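Local coordinates for protein lysozyme (Meretrix lusoria, PDB 4PJ2) that cleaves the beta-1,4 linkages of bacterial peptidoglycan, lyses the Gram-positive M. luteus and also has chitinase activity, at residues K78-P83 with R98-G103; G88-H93 with I106-R111. All coordinates share one frame; numbering follows the deposited sequence.

Contact 1 of 2, residues K78-P83 with R98-G103; sequences KWAGCP and RGCKKG
The flat group met across this contact is the G81 carbonyl, and K101 comes to it over a face. K101 NZ donates to G81 O at 3.0 Å. It stands 57° out of the carbonyl plane, so the bond does not follow a lone pair. The carbon before it, K101 CE, also lies 3.3 Å from A80 O, so the end of the lysine spans two successive carbonyls. A bend at chi2 (-59°), followed by an extended chain, lays K101 along this backbone.

Beside the lysine the two loops are joined covalently. C82 SG bonds C100 SG at 2.0 Å with a chi3 of -83°; C82 is modelled in two conformers, and this geometry belongs to one of them. A80 CB packs against the bridge, 4.4 Å from C100 SG, and also faces R98 CA. C100 and K101 lie on a short 3-10 segment, with backbone bonds from K101 N to R98 O and from K102 N to G99 O. E92 of helix 86-95 lies against A80 and C82, and its carboxylate accepts the C100 N-H.

The arrangement is a disulfide cross-link between the loops that precede and follow helix 86-95, in the cysteine-rich fold of an invertebrate-type lysozyme.

Contact 2 of 2, residues G88-H93 with I106-R111; sequences GFAREH and IGYWNR
A90 and R91 of segment 88-93 face Y108 and W109 of segment 106-111, where the two helical axes run at 129° to each other and approach to 9.2 Å. A90 CB fits between the two aromatic residues. It meets the Y108 ring in its plane, at the edge, 4.0 Å from CE1. It is equally far from W109 CE3, which it approaches obliquely. A90 O comes closer still to Y108 CE1, at 3.4 Å.

R91 crosses W109 at about a right angle, its CG 3.9 Å from W109 CB. A bend at chi3 (64°) carries the guanidinium beside I106. I106 CG1 covers one face of it toward the rim, 3.6 Å from NH2. R91 NE hydrogen-bonds T105 OG1, and NH2 hydrogen-bonds K102 O.

Y108 OH sits near the plane of the H93 ring, 4.1 Å from CD2, but its hydrogen bond is with E18, the predicted proton donor. H93 hydrogen-bonds F38 O through NE2 and Y44 OH through ND1.

The helices thus meet by van der Waals packing, partly of polar groups. Their hydrogen bonds turn elsewhere in the chain and, from the H93 backbone, to the partner protein chain. Y108 and substrate-binding H93 both lie against E18.

In the fold
Helix 86-95 joins the two contacts. Contact 1 ties together the loops on its two sides, whereas contact 2 packs the helix itself against helix 106-112. Both are partly buried, but the centre of contact 2 is about 9 Å from the centre of the chain, that of contact 1 about 14 Å. Contact 1 combines a buried disulfide with an exposed lysine bond; contact 2 packs aromatic and aliphatic groups and the arginine of the helix. They also touch each other, through two side chains of helix 86-95 that bind the backbone of 98-103. Substrate-binding residues occur in both: K102 in contact 1 and H93 in contact 2.

Contact 1 of 2, residues K78-P83 with R98-G103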
loop_
_atom_site.group_PDB
_atom_site.type_symbol
_atom_site.label_atom_id
_atom_site.label_comp_id
_atom_site.label_asym_id
_atom_site.label_seq_id
_atom_site.Cartn_x
_atom_site.Cartn_y
_atom_site.Cartn_z
ATOM N N LYS D 78 10.998 7.934 11.674
ATOM C CA LYS D 78 11.855 7.522 12.776
ATOM C C LYS D 78 11.602 6.072 13.155
ATOM O O LYS D 78 12.525 5.284 13.324
ATOM C CB LYS D 78 11.612 8.403 13.994
ATOM C CG LYS D 78 12.442 7.994 15.181
ATOM C CD LYS D 78 12.254 8.962 16.349
ATOM C CE LYS D 78 13.196 8.679 17.506
ATOM N NZ LYS D 78 14.616 8.990 17.130
ATOM N N TRP D 79 10.328 5.737 13.270
ATOM C CA TRP D 79 9.912 4.468 13.861
ATOM C C TRP D 79 10.136 3.294 12.920
ATOM O O TRP D 79 10.169 2.144 13.346
ATOM C CB TRP D 79 8.452 4.582 14.307
ATOM C CG TRP D 79 8.290 5.823 15.140
ATOM C CD1 TRP D 79 7.639 6.966 14.802
ATOM C CD2 TRP D 79 8.847 6.049 16.426
ATOM N NE1 TRP D 79 7.756 7.896 15.800
ATOM C CE2 TRP D 79 8.489 7.352 16.817
ATOM C CE3 TRP D 79 9.621 5.277 17.289
ATOM C CZ2 TRP D 79 8.875 7.896 18.038
ATOM C CZ3 TRP D 79 10.012 5.824 18.484
ATOM C CH2 TRP D 79 9.637 7.115 18.851
ATOM N N ALA D 80 10.312 3.590 11.637
ATOM C CA ALA D 80 10.657 2.571 10.648
ATOM C C ALA D 80 12.168 2.292 10.629
ATOM O O ALA D 80 12.613 1.389 9.918
ATOM C CB ALA D 80 10.203 3.011 9.264
ATOM N N GLY D 81 12.954 3.069 11.372
ATOM C CA GLY D 81 14.407 2.954 11.343
ATOM C C GLY D 81 15.064 3.722 10.210
ATOM O O GLY D 81 16.205 3.464 9.849
ATOM N N CYS D 82 14.333 4.681 9.659
ATOM C CA CYS D 82 14.855 5.445 8.534
ATOM C C CYS D 82 15.876 6.459 8.966
ATOM O O CYS D 82 15.780 7.041 10.035
ATOM C CB CYS D 82 13.765 6.217 7.801
ATOM S SG CYS D 82 12.429 5.238 7.172
ATOM N N PRO D 83 16.882 6.678 8.100
ATOM C CA PRO D 83 17.765 7.814 8.353
ATOM C C PRO D 83 16.957 9.099 8.207
ATOM O O PRO D 83 16.159 9.217 7.272
ATOM C CB PRO D 83 18.843 7.678 7.275
ATOM C CG PRO D 83 18.282 6.813 6.261
ATOM C CD PRO D 83 17.249 5.945 6.875
ATOM N N ARG D 98 7.462 1.940 5.464
ATOM C CA ARG D 98 8.731 1.225 5.517
ATOM C C ARG D 98 9.492 1.338 4.197
ATOM O O ARG D 98 10.385 0.540 3.925
ATOM C CB ARG D 98 8.502 -0.249 5.840
ATOM C CG ARG D 98 7.880 -0.489 7.200
ATOM C CD ARG D 98 8.077 -1.924 7.654
ATOM N NE ARG D 98 9.484 -2.251 7.917
ATOM C CZ ARG D 98 10.264 -2.987 7.122
ATOM N NH1 ARG D 98 9.801 -3.495 5.987
ATOM N NH2 ARG D 98 11.525 -3.217 7.469
ATOM N N GLY D 99 9.149 2.331 3.382
ATOM C CA GLY D 99 9.787 2.509 2.084
ATOM C C GLY D 99 11.301 2.572 2.154
ATOM O O GLY D 99 12.000 2.059 1.279
ATOM N N CYS D 100 11.827 3.206 3.192
ATOM C CA CYS D 100 13.266 3.335 3.358
ATOM C C CYS D 100 13.969 1.998 3.614
ATOM O O CYS D 100 15.194 1.933 3.601
ATOM C CB CYS D 100 13.568 4.318 4.491
ATOM S SG CYS D 100 13.212 3.670 6.122
ATOM N N LYS D 101 13.197 0.936 3.836
ATOM C CA LYS D 101 13.759 -0.403 4.037
ATOM C C LYS D 101 13.479 -1.359 2.878
ATOM O O LYS D 101 13.831 -2.531 2.954
ATOM C CB LYS D 101 13.214 -1.010 5.328
ATOM C CG LYS D 101 13.505 -0.191 6.570
ATOM C CD LYS D 101 14.992 0.007 6.777
ATOM C CE LYS D 101 15.263 0.749 8.067
ATOM N NZ LYS D 101 16.708 1.054 8.217
ATOM N N LYS D 102 12.846 -0.866 1.819
ATOM C CA LYS D 102 12.432 -1.718 0.701
ATOM C C LYS D 102 13.234 -1.431 -0.547
ATOM O O LYS D 102 13.464 -0.279 -0.902
ATOM C CB LYS D 102 10.946 -1.529 0.457
ATOM C CG LYS D 102 10.178 -2.056 1.637
ATOM C CD LYS D 102 8.711 -1.869 1.542
ATOM C CE LYS D 102 8.075 -2.546 2.739
ATOM N NZ LYS D 102 8.151 -4.038 2.657
ATOM N N GLY D 103 13.664 -2.499 -1.206
ATOM C CA GLY D 103 14.469 -2.372 -2.396
ATOM C C GLY D 103 13.738 -1.660 -3.505
ATOM O O GLY D 103 14.363 -1.080 -4.387
#

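Contact 2 of 2, residues G88-H93 with I106-R111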
loop_
_atom_site.group_PDB
_atom_site.type_symbol
_atom_site.label_atom_id
_atom_site.label_comp_id
_atom_site.label_asym_id
_atom_site.label_seq_id
_atom_site.Cartn_x
_atom_site.Cartn_y
_atom_site.Cartn_z
ATOM N N GLY D 88 16.137 8.869 3.444
ATOM C CA GLY D 88 15.056 8.223 4.164
ATOM C C GLY D 88 13.694 8.762 3.774
ATOM O O GLY D 88 12.777 8.001 3.437
ATOM N N PHE D 89 13.553 10.081 3.804
ATOM C CA PHE D 89 12.249 10.697 3.581
ATOM C C PHE D 89 11.744 10.461 2.158
ATOM O O PHE D 89 10.564 10.210 1.952
ATOM C CB PHE D 89 12.279 12.194 3.874
ATOM C CG PHE D 89 12.669 12.549 5.300
ATOM C CD1 PHE D 89 13.602 13.552 5.538
ATOM C CD2 PHE D 89 12.081 11.916 6.398
ATOM C CE1 PHE D 89 13.961 13.897 6.837
ATOM C CE2 PHE D 89 12.446 12.272 7.713
ATOM C CZ PHE D 89 13.379 13.260 7.918
ATOM N N ALA D 90 12.629 10.609 1.166
ATOM C CA ALA D 90 12.253 10.322 -0.220
ATOM C C ALA D 90 11.759 8.886 -0.377
ATOM O O ALA D 90 10.766 8.632 -1.074
ATOM C CB ALA D 90 13.445 10.608 -1.167
ATOM N N ARG D 91 12.484 7.944 0.209
ATOM C CA ARG D 91 12.112 6.536 0.092
ATOM C C ARG D 91 10.796 6.204 0.837
ATOM O O ARG D 91 10.031 5.377 0.373
ATOM C CB ARG D 91 13.264 5.615 0.513
ATOM C CG ARG D 91 14.470 5.711 -0.439
ATOM C CD ARG D 91 15.634 4.822 -0.033
ATOM N NE ARG D 91 15.315 3.400 -0.085
ATOM C CZ ARG D 91 16.061 2.438 0.447
ATOM N NH1 ARG D 91 17.189 2.735 1.092
ATOM N NH2 ARG D 91 15.662 1.177 0.358
ATOM N N GLU D 92 10.528 6.880 1.955
ATOM C CA GLU D 92 9.218 6.777 2.611
ATOM C C GLU D 92 8.128 7.346 1.729
ATOM O O GLU D 92 7.056 6.799 1.602
ATOM C CB GLU D 92 9.218 7.551 3.936
ATOM C CG GLU D 92 10.148 6.997 5.001
ATOM C CD GLU D 92 9.659 5.712 5.566
ATOM O OE1 GLU D 92 8.915 5.779 6.577
ATOM O OE2 GLU D 92 10.038 4.653 5.053
ATOM N N HIS D 93 8.432 8.471 1.098
ATOM C CA HIS D 93 7.434 9.086 0.267
ATOM C C HIS D 93 7.028 8.191 -0.901
ATOM O O HIS D 93 5.855 8.075 -1.208
ATOM C CB HIS D 93 7.927 10.410 -0.270
ATOM C CG HIS D 93 6.838 11.165 -0.920
ATOM N ND1 HIS D 93 5.799 11.712 -0.204
ATOM C CD2 HIS D 93 6.557 11.395 -2.227
ATOM C CE1 HIS D 93 4.941 12.273 -1.033
ATOM N NE2 HIS D 93 5.379 12.094 -2.267
ATOM N N ILE D 106 14.836 2.000 -4.042
ATOM C CA ILE D 106 16.259 2.320 -4.251
ATOM C C ILE D 106 16.482 3.066 -5.557
ATOM O O ILE D 106 17.212 4.043 -5.577
ATOM C CB ILE D 106 17.152 1.056 -4.214
ATOM C CG1 ILE D 106 17.212 0.505 -2.789
ATOM C CG2 ILE D 106 18.582 1.357 -4.734
ATOM C CD1 ILE D 106 17.897 -0.837 -2.683
ATOM N N GLY D 107 15.859 2.603 -6.640
ATOM C CA GLY D 107 15.984 3.276 -7.923
ATOM C C GLY D 107 15.442 4.688 -7.847
ATOM O O GLY D 107 16.055 5.623 -8.366
ATOM N N TYR D 108 14.316 4.848 -7.150
ATOM C CA TYR D 108 13.703 6.169 -6.974
ATOM C C TYR D 108 14.712 7.148 -6.363
ATOM O O TYR D 108 14.877 8.264 -6.854
ATOM C CB TYR D 108 12.476 6.055 -6.055
ATOM C CG TYR D 108 11.763 7.352 -5.753
ATOM C CD1 TYR D 108 12.136 8.135 -4.658
ATOM C CD2 TYR D 108 10.674 7.759 -6.492
ATOM C CE1 TYR D 108 11.475 9.300 -4.357
ATOM C CE2 TYR D 108 9.997 8.921 -6.197
ATOM C CZ TYR D 108 10.407 9.691 -5.108
ATOM O OH TYR D 108 9.734 10.838 -4.765
ATOM N N TRP D 109 15.377 6.730 -5.283
ATOM C CA TRP D 109 16.373 7.567 -4.615
ATOM C C TRP D 109 17.597 7.821 -5.512
ATOM O O TRP D 109 18.099 8.940 -5.568
ATOM C CB TRP D 109 16.803 6.916 -3.299
ATOM C CG TRP D 109 17.975 7.585 -2.646
ATOM C CD1 TRP D 109 19.156 7.001 -2.313
ATOM C CD2 TRP D 109 18.071 8.957 -2.225
ATOM N NE1 TRP D 109 19.988 7.918 -1.713
ATOM C CE2 TRP D 109 19.348 9.128 -1.653
ATOM C CE3 TRP D 109 17.202 10.056 -2.279
ATOM C CZ2 TRP D 109 19.779 10.352 -1.133
ATOM C CZ3 TRP D 109 17.636 11.266 -1.768
ATOM C CH2 TRP D 109 18.913 11.407 -1.211
ATOM N N ASN D 110 18.065 6.789 -6.223
ATOM C CA ASN D 110 19.198 6.928 -7.129
ATOM C C ASN D 110 18.866 7.935 -8.210
ATOM O O ASN D 110 19.709 8.762 -8.578
ATOM C CB ASN D 110 19.539 5.575 -7.760
ATOM C CG ASN D 110 20.281 4.656 -6.805
ATOM O OD1 ASN D 110 20.781 5.096 -5.772
ATOM N ND2 ASN D 110 20.373 3.377 -7.158
ATOM N N ARG D 111 17.658 7.857 -8.742
ATOM C CA ARG D 111 17.246 8.740 -9.818
ATOM C C ARG D 111 16.963 10.154 -9.321
ATOM O O ARG D 111 17.336 11.127 -9.998
ATOM C CB ARG D 111 16.049 8.160 -10.592
ATOM C CG ARG D 111 16.349 6.890 -11.380
ATOM C CD ARG D 111 15.255 6.596 -12.412
ATOM N NE ARG D 111 13.913 6.759 -11.855
ATOM C CZ ARG D 111 13.281 5.843 -11.131
ATOM N NH1 ARG D 111 13.856 4.674 -10.865
ATOM N NH2 ARG D 111 12.062 6.099 -10.676
#